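Local coordinates for uncharacterized tRNA/rRNA methyltransferase HI_0380 (Haemophilus influenzae, PDB 3ILK), which probably binds RNA and transfers methyl groups to it from S-adenosyl-L-methionine, at residues S76-T81 with A110-R115; I8-I13 with T34-V39. All coordinates share one frame; numbering follows the deposited sequence.

Contact 1. Residues S76-T81 with A110-R115; sequences SLVIGT and AIVFGR. With EDO (1,2-ethanediol), chain C.
Val112 N donates to Ile79 O at 2.7 Å with an N-H...O angle of 159°, and one step on Thr81 N reaches Val112 O at 2.8 Å. In the other direction Ile79 N and Ala110 N continue the parallel ladder toward Leu77. These bonds join strand 77-81 to strand 109-113, neighbours in the parallel SPOUT sheet; the paired segments diverge by 19°. Val78 CG1 lies 4.2 Å from Val112 CG2 on one face; Ile79 and Ile111 meet on the other, where Ile111 also packs on Leu156 of helix 145-169. At the carboxyl ends the contact reaches the probable S-adenosyl-L-methionine site, to which Thr81 and Gly114 belong by similarity. A chi1 of 55° sets Thr81 OG1 between its own N and carbonyl carbon, and that hydroxyl shares a hydrogen bond with a water 2.7 Å away. The water also bonds weakly to Thr81 O and Gly114 N. Thr81 CG2 approaches the Phe113 ring obliquely, 3.6 Å from CD2. A 1,2-ethanediol, probably from the crystallisation liquor, places O1 near the ring plane at its edge and 3.3 Å from Thr81 OG1, a weak hydrogen bond.

Contact 2. Residues I8-I13 with T34-V39; sequences IRIVLI and TQLCLV
Val39 CG2 sits against two side chains of strand 8-13, at 3.6 Å from Val11 CG1 and equally close to Ile13 CD1; Ile13 lies alongside Val39 while Val11 crosses it at a slant. Farther along this face the aliphatic stem of Arg9 covers Cys37, with Arg9 CD 3.7 Å from Cys37 CB. On the reverse face Leu36 CD1 meets Leu12 CG at 3.8 Å, the two side chains nearly perpendicular, whereas Leu38 runs beside Leu12 in the same direction. Between the faces, four backbone bonds alternate from Ile10 N to Gln35 O through to Val39 N on Leu12 O. The next shell is the beta-alpha-beta crossover itself: helix 18-31 links the strands and covers the leucine face with Met28, Ala24 and Ile21, while Ala71 of helix 68-71 backs Val11, Cys37 and Val39. Arg9 runs extended through chi2, then bends at chi3 (-53°). Its NE donates to a water 2.9 Å away, in the guanidinium plane, and the water bonds weakly to Gln35 OE1; NH1 bonds to Asp73 O and Ala71 O. Arg63 also brings a like charge close to NH2, so carbonyl dipoles and water probably help to offset the repulsion.

Both contacts are buried parallel pairings in one sheet, and strand 8-13 joins them by lying next to strand 109-113: Ile111 N is 2.9 Å from Arg9 O, and Ile111 O is equally far from Val11 N, probable hydrogen bonds both. Their centres are 9 Å apart. Contact 2 closes first along the chain, through one helix, and is lined mainly by apolar groups, with polarity at Arg9 and the exposed Gln35. Contact 1 spans a longer excursion, and its polar chemistry gathers at the carboxyl end, beside the probable cofactor pocket. Ile13 connects these ends, its CD1 packing 3.4 Å from Val112 CG1 and its CG2 against the Arg115 guanidinium.

Contact 1. Residues S76-T81 with A110-R115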
loop_
_atom_site.group_PDB
_atom_site.type_symbol
_atom_site.label_atom_id
_atom_site.label_comp_id
_atom_site.label_asym_id
_atom_site.label_seq_id
_atom_site.Cartn_x
_atom_site.Cartn_y
_atom_site.Cartn_z
ATOM N N SER A 76 -3.629 -21.331 -22.458
ATOM C CA SER A 76 -2.356 -21.415 -23.155
ATOM C C SER A 76 -1.228 -20.718 -22.377
ATOM O O SER A 76 -0.070 -20.755 -22.811
ATOM C CB SER A 76 -2.494 -20.864 -24.591
ATOM O OG SER A 76 -2.826 -19.494 -24.490
ATOM N N LEU A 77 -1.539 -20.081 -21.240
ATOM C CA LEU A 77 -0.486 -19.610 -20.327
ATOM C C LEU A 77 -0.757 -20.277 -18.997
ATOM O O LEU A 77 -1.803 -20.101 -18.464
ATOM C CB LEU A 77 -0.502 -18.103 -20.088
ATOM C CG LEU A 77 0.497 -17.435 -19.081
ATOM C CD1 LEU A 77 1.984 -17.766 -19.341
ATOM C CD2 LEU A 77 0.340 -15.858 -18.999
ATOM N N VAL A 78 0.225 -21.013 -18.513
ATOM C CA VAL A 78 0.131 -21.798 -17.322
ATOM C C VAL A 78 1.223 -21.338 -16.349
ATOM O O VAL A 78 2.387 -21.289 -16.724
ATOM C CB VAL A 78 0.325 -23.255 -17.673
ATOM C CG1 VAL A 78 0.224 -24.164 -16.383
ATOM C CG2 VAL A 78 -0.734 -23.679 -18.721
ATOM N N ILE A 79 0.830 -21.005 -15.108
ATOM C CA ILE A 79 1.759 -20.522 -14.130
ATOM C C ILE A 79 1.595 -21.478 -12.988
ATOM O O ILE A 79 0.442 -21.641 -12.489
ATOM C CB ILE A 79 1.400 -19.138 -13.576
ATOM C CG1 ILE A 79 1.371 -18.056 -14.704
ATOM C CG2 ILE A 79 2.461 -18.653 -12.556
ATOM C CD1 ILE A 79 2.553 -18.143 -15.530
ATOM N N GLY A 80 2.692 -22.109 -12.562
ATOM C CA GLY A 80 2.607 -22.971 -11.300
ATOM C C GLY A 80 3.379 -22.339 -10.148
ATOM O O GLY A 80 4.453 -21.757 -10.337
ATOM N N THR A 81 2.858 -22.409 -8.933
ATOM C CA THR A 81 3.596 -21.850 -7.824
ATOM C C THR A 81 4.703 -22.865 -7.515
ATOM O O THR A 81 4.559 -24.088 -7.754
ATOM C CB THR A 81 2.750 -21.686 -6.527
ATOM O OG1 THR A 81 2.198 -22.946 -6.219
ATOM C CG2 THR A 81 1.600 -20.673 -6.697
ATOM N N ALA A 110 -4.049 -20.372 -16.583
ATOM C CA ALA A 110 -4.281 -21.100 -15.296
ATOM C C ALA A 110 -3.156 -20.745 -14.322
ATOM O O ALA A 110 -1.991 -20.682 -14.696
ATOM C CB ALA A 110 -4.328 -22.613 -15.563
ATOM N N ILE A 111 -3.484 -20.413 -13.092
ATOM C CA ILE A 111 -2.475 -20.379 -12.065
ATOM C C ILE A 111 -2.688 -21.567 -11.143
ATOM O O ILE A 111 -3.744 -21.678 -10.540
ATOM C CB ILE A 111 -2.514 -19.038 -11.330
ATOM C CG1 ILE A 111 -2.511 -17.874 -12.381
ATOM C CG2 ILE A 111 -1.338 -18.937 -10.392
ATOM C CD1 ILE A 111 -2.755 -16.513 -11.751
ATOM N N VAL A 112 -1.651 -22.407 -10.998
ATOM C CA VAL A 112 -1.756 -23.696 -10.368
ATOM C C VAL A 112 -1.002 -23.600 -9.073
ATOM O O VAL A 112 0.172 -23.236 -9.057
ATOM C CB VAL A 112 -1.196 -24.878 -11.271
ATOM C CG1 VAL A 112 -1.530 -26.260 -10.632
ATOM C CG2 VAL A 112 -1.806 -24.779 -12.737
ATOM N N PHE A 113 -1.720 -23.927 -8.011
ATOM C CA PHE A 113 -1.232 -23.976 -6.639
ATOM C C PHE A 113 -0.993 -25.420 -6.289
ATOM O O PHE A 113 -1.949 -26.241 -6.219
ATOM C CB PHE A 113 -2.243 -23.291 -5.708
ATOM C CG PHE A 113 -2.364 -21.796 -5.955
ATOM C CD1 PHE A 113 -3.149 -21.299 -7.012
ATOM C CD2 PHE A 113 -1.684 -20.894 -5.143
ATOM C CE1 PHE A 113 -3.252 -19.923 -7.243
ATOM C CE2 PHE A 113 -1.764 -19.529 -5.378
ATOM C CZ PHE A 113 -2.542 -19.041 -6.438
ATOM N N GLY A 114 0.289 -25.751 -6.063
ATOM C CA GLY A 114 0.664 -27.139 -5.849
ATOM C C GLY A 114 0.373 -27.419 -4.411
ATOM O O GLY A 114 0.029 -26.508 -3.651
ATOM N N ARG A 115 0.496 -28.684 -4.043
ATOM C CA ARG A 115 0.324 -29.127 -2.681
ATOM C C ARG A 115 1.285 -28.458 -1.688
ATOM O O ARG A 115 2.495 -28.347 -1.937
ATOM C CB ARG A 115 0.554 -30.631 -2.649
ATOM C CG ARG A 115 -0.299 -31.405 -3.646
ATOM C CD ARG A 115 0.434 -32.656 -4.240
ATOM N NE ARG A 115 1.025 -32.270 -5.531
ATOM C CZ ARG A 115 0.771 -32.851 -6.707
ATOM N NH1 ARG A 115 1.344 -32.390 -7.784
ATOM N NH2 ARG A 115 -0.062 -33.878 -6.811
HETATM C C1 EDO C . 0.400 -23.558 -2.955
HETATM O O1 EDO C . 1.231 -22.391 -3.110
HETATM C C2 EDO C . 0.482 -24.110 -1.515
HETATM O O2 EDO C . 1.147 -23.176 -0.648
HETATM O O HOH W 1 3.424 -25.117 -5.243
#

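Contact 2. Residues I8-I13 with T34-V39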
loop_
_atom_site.group_PDB
_atom_site.type_symbol
_atom_site.label_atom_id
_atom_site.label_comp_id
_atom_site.label_asym_id
_atom_site.label_seq_id
_atom_site.Cartn_x
_atom_site.Cartn_y
_atom_site.Cartn_z
ATOM N N ILE A 8 -9.132 -15.975 -15.893
ATOM C CA ILE A 8 -8.062 -16.568 -15.048
ATOM C C ILE A 8 -8.632 -17.728 -14.222
ATOM O O ILE A 8 -9.499 -17.529 -13.398
ATOM C CB ILE A 8 -7.448 -15.555 -14.039
ATOM C CG1 ILE A 8 -6.824 -14.325 -14.763
ATOM C CG2 ILE A 8 -6.474 -16.269 -13.082
ATOM C CD1 ILE A 8 -6.696 -13.028 -13.818
ATOM N N ARG A 9 -8.145 -18.924 -14.481
ATOM C CA ARG A 9 -8.564 -20.095 -13.718
ATOM C C ARG A 9 -7.572 -20.322 -12.598
ATOM O O ARG A 9 -6.374 -20.499 -12.854
ATOM C CB ARG A 9 -8.633 -21.331 -14.644
ATOM C CG ARG A 9 -9.113 -22.647 -13.935
ATOM C CD ARG A 9 -9.189 -23.826 -14.895
ATOM N NE ARG A 9 -9.991 -23.522 -16.093
ATOM C CZ ARG A 9 -9.926 -24.157 -17.265
ATOM N NH1 ARG A 9 -9.097 -25.190 -17.479
ATOM N NH2 ARG A 9 -10.693 -23.722 -18.259
ATOM N N ILE A 10 -8.077 -20.404 -11.375
ATOM C CA ILE A 10 -7.286 -20.760 -10.211
ATOM C C ILE A 10 -7.403 -22.280 -10.008
ATOM O O ILE A 10 -8.496 -22.800 -9.840
ATOM C CB ILE A 10 -7.788 -19.978 -8.953
ATOM C CG1 ILE A 10 -7.613 -18.454 -9.131
ATOM C CG2 ILE A 10 -7.112 -20.460 -7.631
ATOM C CD1 ILE A 10 -6.170 -17.984 -9.198
ATOM N N VAL A 11 -6.278 -22.990 -10.057
ATOM C CA VAL A 11 -6.328 -24.444 -9.895
ATOM C C VAL A 11 -5.705 -24.848 -8.565
ATOM O O VAL A 11 -4.593 -24.483 -8.275
ATOM C CB VAL A 11 -5.566 -25.172 -11.039
ATOM C CG1 VAL A 11 -5.665 -26.734 -10.823
ATOM C CG2 VAL A 11 -6.069 -24.657 -12.477
ATOM N N LEU A 12 -6.408 -25.640 -7.767
ATOM C CA LEU A 12 -5.860 -26.136 -6.530
ATOM C C LEU A 12 -5.625 -27.670 -6.596
ATOM O O LEU A 12 -6.601 -28.497 -6.672
ATOM C CB LEU A 12 -6.826 -25.824 -5.371
ATOM C CG LEU A 12 -7.441 -24.427 -5.237
ATOM C CD1 LEU A 12 -8.334 -24.340 -3.937
ATOM C CD2 LEU A 12 -6.390 -23.305 -5.236
ATOM N N ILE A 13 -4.334 -28.031 -6.561
ATOM C CA ILE A 13 -3.911 -29.443 -6.608
ATOM C C ILE A 13 -4.066 -30.154 -5.282
ATOM O O ILE A 13 -3.368 -29.842 -4.316
ATOM C CB ILE A 13 -2.455 -29.601 -7.006
ATOM C CG1 ILE A 13 -2.128 -28.763 -8.290
ATOM C CG2 ILE A 13 -2.118 -31.069 -7.258
ATOM C CD1 ILE A 13 -2.981 -29.105 -9.518
ATOM N N THR A 34 -13.162 -15.435 -10.068
ATOM C CA THR A 34 -14.359 -16.294 -10.021
ATOM C C THR A 34 -14.160 -17.740 -10.479
ATOM O O THR A 34 -15.049 -18.554 -10.256
ATOM C CB THR A 34 -15.464 -15.719 -10.916
ATOM O OG1 THR A 34 -14.914 -15.539 -12.227
ATOM C CG2 THR A 34 -15.950 -14.353 -10.402
ATOM N N GLN A 35 -13.065 -18.073 -11.166
ATOM C CA GLN A 35 -12.962 -19.410 -11.760
ATOM C C GLN A 35 -12.055 -20.298 -10.981
ATOM O O GLN A 35 -10.845 -20.115 -11.015
ATOM C CB GLN A 35 -12.420 -19.380 -13.171
ATOM C CG GLN A 35 -13.058 -18.347 -14.073
ATOM C CD GLN A 35 -14.121 -18.941 -14.933
ATOM O OE1 GLN A 35 -13.930 -19.107 -16.141
ATOM N NE2 GLN A 35 -15.247 -19.309 -14.322
ATOM N N LEU A 36 -12.647 -21.285 -10.339
ATOM C CA LEU A 36 -11.953 -22.191 -9.475
ATOM C C LEU A 36 -12.011 -23.642 -10.040
ATOM O O LEU A 36 -13.069 -24.135 -10.437
ATOM C CB LEU A 36 -12.582 -22.130 -8.049
ATOM C CG LEU A 36 -11.951 -23.120 -7.075
ATOM C CD1 LEU A 36 -10.489 -22.721 -6.782
ATOM C CD2 LEU A 36 -12.781 -23.209 -5.745
ATOM N N CYS A 37 -10.859 -24.301 -10.051
ATOM C CA CYS A 37 -10.734 -25.700 -10.447
ATOM C C CYS A 37 -9.943 -26.487 -9.392
ATOM O O CYS A 37 -8.828 -26.073 -8.993
ATOM C CB CYS A 37 -10.055 -25.746 -11.806
ATOM S SG CYS A 37 -9.782 -27.373 -12.506
ATOM N N LEU A 38 -10.546 -27.584 -8.923
ATOM C CA LEU A 38 -9.973 -28.569 -7.993
ATOM C C LEU A 38 -9.491 -29.859 -8.702
ATOM O O LEU A 38 -10.235 -30.423 -9.527
ATOM C CB LEU A 38 -11.008 -28.907 -6.911
ATOM C CG LEU A 38 -11.785 -27.723 -6.273
ATOM C CD1 LEU A 38 -12.769 -28.236 -5.197
ATOM C CD2 LEU A 38 -10.792 -26.672 -5.671
ATOM N N VAL A 39 -8.236 -30.263 -8.431
ATOM C CA VAL A 39 -7.709 -31.560 -8.876
ATOM C C VAL A 39 -7.760 -32.498 -7.703
ATOM O O VAL A 39 -7.135 -32.246 -6.654
ATOM C CB VAL A 39 -6.309 -31.462 -9.456
ATOM C CG1 VAL A 39 -5.792 -32.831 -10.053
ATOM C CG2 VAL A 39 -6.240 -30.327 -10.597
HETATM O O HOH W 2 -11.371 -15.913 -12.155
HETATM O O HOH W 3 -12.185 -21.676 -15.993
HETATM O O HOH W 4 -7.900 -29.992 -5.001
#